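Local coordinates for protein GTN Reductase (Agrobacterium tumefaciens, PDB 4JIQ) that binds FMN and probably works as a flavin-dependent oxidoreductase of the old yellow enzyme family, reducing substrates at the flavin, at residues Q97-G102 and N181-E186; I122-K127 and A237-E242. All coordinates share one frame; numbering follows the deposited sequence.

Contact 1: Q97-G102 and N181-E186; sequences QIWHVG and NGYLIE. With 1L5 ([(1E)-1-nitroprop-1-en-2-yl]benzene), chain C; FMN (flavin mononucleotide), chain B.
With chi1 at -162°, the indole of Trp99 swings beside its own carbonyl carbon, while Tyr183, CG anti to the carbonyl carbon (chi1 -67°), brings its phenol across to meet it. The result is a T-shaped pair with planes at 87°: the NE1 and CZ2 edge of the indole stands on one face of the Tyr183 ring, CZ2 coming 3.4 Å from CZ. Asn181 O lies over the opposite face. At the phenol rim, Val101 O sits 3.3 Å from CD1, near the ring plane.

These residues lie at the C-terminal ends of strands 94-99 and 174-178, the third and fourth of the TIM barrel, where the active site opens. Leu184 N donates to His100 O at 3.2 Å, and a water bridges that carbonyl to Ile185 N, joining the loop after strand 94-99 to the first turn of helix 184-189, for which Tyr183 is the N-cap residue. Leu184 CD2 lies over the face of the His100 imidazole in a CH-pi contact, 3.5 Å from the ring centroid. The same imidazole accepts Gly102 N at ND1, in the ring plane, and NE2 is bonded to Gln61.

Gln97 reads the flavin with two bonds, NE2 to FMN O2 at 3.0 Å and FMN N3 to OE1 at 3.2 Å. At the bound nitroalkene, Tyr183 CE2 comes 3.0 Å from nitro oxygen O, and the phenol OH bonds Tyr65.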
# COMPACT_ATOMS: atom_id res chain seq x y z
N GLN A 97 0.04 2.18 -5.85
CA GLN A 97 -0.56 1.26 -4.90
C GLN A 97 -2.06 1.19 -5.15
O GLN A 97 -2.82 2.03 -4.68
CB GLN A 97 -0.28 1.69 -3.45
CG GLN A 97 -0.41 0.54 -2.45
CD GLN A 97 -0.54 1.01 -1.02
OE1 GLN A 97 -1.15 2.04 -0.74
NE2 GLN A 97 0.04 0.25 -0.09
N ILE A 98 -2.48 0.19 -5.91
CA ILE A 98 -3.90 0.02 -6.22
C ILE A 98 -4.65 -0.46 -4.99
O ILE A 98 -4.20 -1.36 -4.28
CB ILE A 98 -4.13 -0.91 -7.43
CG1 ILE A 98 -3.44 -2.26 -7.21
CG2 ILE A 98 -3.60 -0.26 -8.69
CD1 ILE A 98 -3.63 -3.22 -8.35
N TRP A 99 -5.81 0.13 -4.75
CA TRP A 99 -6.45 0.06 -3.44
C TRP A 99 -7.93 -0.33 -3.51
O TRP A 99 -8.64 0.05 -4.44
CB TRP A 99 -6.31 1.42 -2.77
CG TRP A 99 -6.52 1.44 -1.29
CD1 TRP A 99 -6.61 0.36 -0.46
CD2 TRP A 99 -6.66 2.60 -0.47
NE1 TRP A 99 -6.79 0.79 0.84
CE2 TRP A 99 -6.83 2.16 0.85
CE3 TRP A 99 -6.66 3.97 -0.73
CZ2 TRP A 99 -7.00 3.04 1.92
CZ3 TRP A 99 -6.82 4.85 0.32
CH2 TRP A 99 -6.99 4.38 1.63
N HIS A 100 -8.37 -1.10 -2.52
CA HIS A 100 -9.79 -1.28 -2.25
C HIS A 100 -9.98 -1.36 -0.74
O HIS A 100 -9.44 -2.26 -0.09
CB HIS A 100 -10.34 -2.54 -2.93
CG HIS A 100 -11.83 -2.56 -3.05
ND1 HIS A 100 -12.67 -2.45 -1.96
CD2 HIS A 100 -12.64 -2.67 -4.13
CE1 HIS A 100 -13.92 -2.50 -2.36
NE2 HIS A 100 -13.93 -2.63 -3.68
N VAL A 101 -10.75 -0.42 -0.20
CA VAL A 101 -10.91 -0.31 1.26
C VAL A 101 -11.80 -1.38 1.88
O VAL A 101 -11.61 -1.75 3.04
CB VAL A 101 -11.43 1.10 1.65
CG1 VAL A 101 -10.45 2.16 1.21
CG2 VAL A 101 -12.82 1.36 1.06
N GLY A 102 -12.76 -1.90 1.12
CA GLY A 102 -13.69 -2.87 1.66
C GLY A 102 -14.70 -2.23 2.61
O GLY A 102 -15.35 -1.25 2.26
N ASN A 181 -3.15 -3.52 6.28
CA ASN A 181 -3.85 -2.55 7.13
C ASN A 181 -5.37 -2.70 7.22
O ASN A 181 -6.10 -1.72 7.37
CB ASN A 181 -3.49 -1.12 6.73
CG ASN A 181 -1.99 -0.88 6.77
OD1 ASN A 181 -1.25 -1.63 7.41
ND2 ASN A 181 -1.54 0.17 6.10
N GLY A 182 -5.84 -3.94 7.12
CA GLY A 182 -7.23 -4.25 7.41
C GLY A 182 -8.23 -3.85 6.34
O GLY A 182 -9.39 -3.58 6.65
N TYR A 183 -7.80 -3.83 5.08
CA TYR A 183 -8.69 -3.46 3.99
C TYR A 183 -9.25 -4.70 3.30
O TYR A 183 -9.15 -5.80 3.84
CB TYR A 183 -8.00 -2.49 3.03
CG TYR A 183 -7.74 -1.15 3.67
CD1 TYR A 183 -8.79 -0.31 4.00
CD2 TYR A 183 -6.45 -0.74 3.96
CE1 TYR A 183 -8.57 0.92 4.60
CE2 TYR A 183 -6.22 0.50 4.56
CZ TYR A 183 -7.28 1.32 4.87
OH TYR A 183 -7.06 2.54 5.47
N LEU A 184 -9.84 -4.52 2.11
CA LEU A 184 -10.62 -5.57 1.46
C LEU A 184 -9.97 -6.96 1.42
O LEU A 184 -10.57 -7.94 1.86
CB LEU A 184 -11.05 -5.17 0.05
CG LEU A 184 -11.92 -6.22 -0.65
CD1 LEU A 184 -13.23 -6.43 0.10
CD2 LEU A 184 -12.19 -5.86 -2.10
N ILE A 185 -8.74 -7.03 0.92
CA ILE A 185 -8.02 -8.30 0.87
C ILE A 185 -7.74 -8.85 2.28
O ILE A 185 -7.90 -10.04 2.53
CB ILE A 185 -6.71 -8.19 0.08
CG1 ILE A 185 -7.00 -7.70 -1.35
CG2 ILE A 185 -5.98 -9.52 0.04
CD1 ILE A 185 -5.76 -7.46 -2.18
N GLU A 186 -7.35 -7.97 3.19
CA GLU A 186 -7.13 -8.36 4.58
C GLU A 186 -8.41 -8.87 5.22
O GLU A 186 -8.38 -9.77 6.06
CB GLU A 186 -6.58 -7.20 5.40
CG GLU A 186 -5.08 -7.02 5.29
CD GLU A 186 -4.39 -7.02 6.64
OE1 GLU A 186 -3.21 -7.44 6.70
OE2 GLU A 186 -5.01 -6.60 7.64
C1 1L5 C . -4.36 4.80 5.22
C2 1L5 C . -5.06 5.90 5.96
C3 1L5 C . -4.87 6.03 7.34
C4 1L5 C . -5.50 7.05 8.06
C5 1L5 C . -6.33 7.95 7.41
C6 1L5 C . -6.50 7.82 6.03
C7 1L5 C . -5.87 6.81 5.31
C8 1L5 C . -3.85 3.79 5.93
O1 1L5 C . -2.17 2.50 6.01
N 1L5 C . -3.20 2.81 5.45
O 1L5 C . -3.60 2.03 4.35
C 1L5 C . -4.23 4.80 3.72
N1 FMN B . 0.31 2.60 4.36
C2 FMN B . -0.19 2.09 3.18
O2 FMN B . -0.01 0.91 2.87
N3 FMN B . -0.91 2.91 2.33
C4 FMN B . -1.13 4.23 2.65
O4 FMN B . -1.76 4.95 1.87
C4A FMN B . -0.64 4.74 3.86
N5 FMN B . -0.84 6.05 4.22
C5A FMN B . -0.24 6.59 5.34
C6 FMN B . -0.36 7.96 5.61
C7 FMN B . 0.26 8.50 6.73
C7M FMN B . 0.13 9.97 7.01
C8 FMN B . 1.00 7.69 7.58
C8M FMN B . 1.67 8.27 8.79
C9 FMN B . 1.12 6.32 7.31
C9A FMN B . 0.51 5.77 6.18
N10 FMN B . 0.63 4.42 5.87
C10 FMN B . 0.08 3.92 4.70
C1' FMN B . 1.66 3.57 6.54
C2' FMN B . 3.07 3.89 6.06
O2' FMN B . 3.20 3.56 4.70
C3' FMN B . 4.10 3.11 6.85
O3' FMN B . 3.68 1.77 7.01
C4' FMN B . 4.40 3.69 8.24
O4' FMN B . 3.24 3.94 9.00
C5' FMN B . 5.21 4.97 8.10
O5' FMN B . 5.99 5.10 9.26
P FMN B . 7.49 4.56 9.23
O1P FMN B . 8.37 5.50 8.45
O2P FMN B . 7.52 3.19 8.60
O3P FMN B . 7.98 4.50 10.66
O HOH W 1 -7.36 -4.39 0.24

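Contact 2: I122-K127 and A237-E242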
# COMPACT_ATOMS: atom_id res chain seq x y z
N ILE A 122 -20.11 -7.33 8.49
CA ILE A 122 -19.78 -6.94 9.86
C ILE A 122 -19.24 -5.52 9.90
O ILE A 122 -18.22 -5.22 9.28
CB ILE A 122 -18.71 -7.87 10.47
CG1 ILE A 122 -19.12 -9.34 10.33
CG2 ILE A 122 -18.48 -7.52 11.94
CD1 ILE A 122 -18.06 -10.30 10.82
N THR A 123 -19.93 -4.64 10.62
CA THR A 123 -19.53 -3.23 10.69
C THR A 123 -18.25 -3.06 11.51
O THR A 123 -18.03 -3.77 12.49
CB THR A 123 -20.64 -2.35 11.30
OG1 THR A 123 -21.90 -2.69 10.72
CG2 THR A 123 -20.35 -0.87 11.04
N ALA A 124 -17.42 -2.11 11.09
CA ALA A 124 -16.16 -1.84 11.76
C ALA A 124 -16.24 -0.61 12.66
O ALA A 124 -16.96 0.35 12.35
CB ALA A 124 -15.05 -1.67 10.74
N LYS A 125 -15.51 -0.65 13.76
CA LYS A 125 -15.38 0.50 14.64
C LYS A 125 -14.24 1.38 14.14
O LYS A 125 -13.14 1.36 14.70
CB LYS A 125 -15.09 0.04 16.07
CG LYS A 125 -15.73 0.87 17.16
CD LYS A 125 -15.22 0.44 18.53
CE LYS A 125 -15.22 -1.08 18.66
NZ LYS A 125 -14.50 -1.54 19.89
N SER A 126 -14.49 2.13 13.08
CA SER A 126 -13.44 2.92 12.44
C SER A 126 -13.95 4.29 12.01
O SER A 126 -15.14 4.58 12.07
CB SER A 126 -12.86 2.17 11.25
OG SER A 126 -12.28 0.94 11.65
N LYS A 127 -13.02 5.14 11.56
CA LYS A 127 -13.34 6.51 11.16
C LYS A 127 -13.01 6.78 9.70
O LYS A 127 -12.22 6.06 9.08
CB LYS A 127 -12.62 7.51 12.06
CG LYS A 127 -13.28 7.72 13.41
CD LYS A 127 -14.63 8.41 13.27
CE LYS A 127 -15.21 8.80 14.62
NZ LYS A 127 -16.38 9.71 14.49
N ALA A 237 -4.89 -2.51 12.57
CA ALA A 237 -5.54 -1.38 11.93
C ALA A 237 -6.96 -1.67 11.44
O ALA A 237 -7.22 -2.73 10.86
CB ALA A 237 -4.68 -0.85 10.79
N ASN A 238 -7.85 -0.72 11.67
CA ASN A 238 -9.24 -0.81 11.22
C ASN A 238 -10.02 -2.02 11.73
O ASN A 238 -10.66 -2.74 10.95
CB ASN A 238 -9.32 -0.73 9.69
CG ASN A 238 -8.88 0.62 9.16
OD1 ASN A 238 -9.35 1.67 9.62
ND2 ASN A 238 -7.98 0.61 8.19
N ASP A 239 -9.94 -2.25 13.04
CA ASP A 239 -10.81 -3.19 13.75
C ASP A 239 -10.61 -4.66 13.36
O ASP A 239 -11.47 -5.50 13.64
CB ASP A 239 -12.28 -2.79 13.57
CG ASP A 239 -13.12 -3.12 14.79
OD1 ASP A 239 -12.56 -3.14 15.91
OD2 ASP A 239 -14.34 -3.34 14.63
N ILE A 240 -9.49 -4.97 12.72
CA ILE A 240 -9.21 -6.33 12.26
C ILE A 240 -8.45 -7.16 13.31
O ILE A 240 -7.57 -6.64 14.00
CB ILE A 240 -8.45 -6.32 10.91
CG1 ILE A 240 -9.45 -6.21 9.75
CG2 ILE A 240 -7.56 -7.54 10.75
CD1 ILE A 240 -9.01 -6.93 8.46
N PHE A 241 -8.81 -8.43 13.42
CA PHE A 241 -8.10 -9.36 14.30
C PHE A 241 -7.85 -10.72 13.64
O PHE A 241 -8.70 -11.25 12.92
CB PHE A 241 -8.88 -9.55 15.61
CG PHE A 241 -8.32 -10.64 16.49
CD1 PHE A 241 -7.23 -10.39 17.31
CD2 PHE A 241 -8.90 -11.89 16.52
CE1 PHE A 241 -6.72 -11.38 18.13
CE2 PHE A 241 -8.40 -12.89 17.34
CZ PHE A 241 -7.31 -12.63 18.15
N GLU A 242 -6.67 -11.29 13.89
CA GLU A 242 -6.34 -12.64 13.42
C GLU A 242 -5.79 -13.49 14.55
O GLU A 242 -4.79 -13.14 15.18
CB GLU A 242 -5.34 -12.58 12.27
CG GLU A 242 -4.77 -13.94 11.87
CD GLU A 242 -5.85 -14.94 11.50
OE1 GLU A 242 -5.73 -16.12 11.89
OE2 GLU A 242 -6.82 -14.55 10.81
O HOH W 2 -15.68 -5.51 14.01
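Asp239 reaches over to the backbone of 122-127 and takes the amide of Lys125 on its carboxylate, N to OD2 3.1 Å. The N-H...O line is nearly straight at 170°, yet the donor stands above the carboxylate plane, 64° out of it. Besides accepting this amide, OD2 accepts a hydrogen bond from a water at 2.6 Å, and that water also donates to Thr123 O at 3.3 Å. Two neighbouring polar groups of the same loop are thus tied, one directly and one through solvent, to a single carboxylate oxygen.

A carbon-carbon contact accompanies the bond, the methyl of Ala124 lying 4.1 Å from Asp239 CB, and Lys125 CB comes to 3.7 Å from Asp239 OD2. The lysine chain then bends at chi3 (-46°) and its NZ stays 4.7 Å from Asp239 OD1, opposite charges near each other without contact. One residue on, the CB bond of Ser126 points toward 237-242, its OG resting 3.5 Å from Asn238 CA and 3.6 Å from Asn238 OD1.

Backbone turns and neighbouring side chains position these groups. Lys125 is the centre of an inverse gamma turn, closed by a weak bond from Ser126 N to Ala124 O, and Ser126 is further held by backbone bonding with Thr142. On the other side, the consecutive positive phi angles of Asn238 and Asp239 turn the chain, and the Asn238 amide has its polar partner in Asn181. Arg103 adds a bond to Ile122 O and a long, weak ion pair with Asp239 OD2.

The arrangement belongs to the TIM barrel's loop layer: the loop after strand 227-231 meets the long excursion between strands 94-99 and 174-178, on the C-terminal side of the barrel.

Contact 1 is wholly buried, its centre about 8 Å from that of the chain, whereas contact 2, with its centre about 18 Å from the same point, is only partly buried. Both join the same long excursion of the TIM barrel to later loops, the first where it leaves strand 94-99, the second farther along. Aromatic and CH-pi packing with a backbone bond makes the inner contact, beside flavin and ligand; the outer one rests on a carboxylate-to-amide bond and few apolar contacts. The two meet directly: Asn238 ND2 probably donates to Asn181 O at 3.1 Å and packs against Tyr183 CZ, while Ile240 CD1 touches Gly182 CA, so 237-242 backs the 181-186 loop.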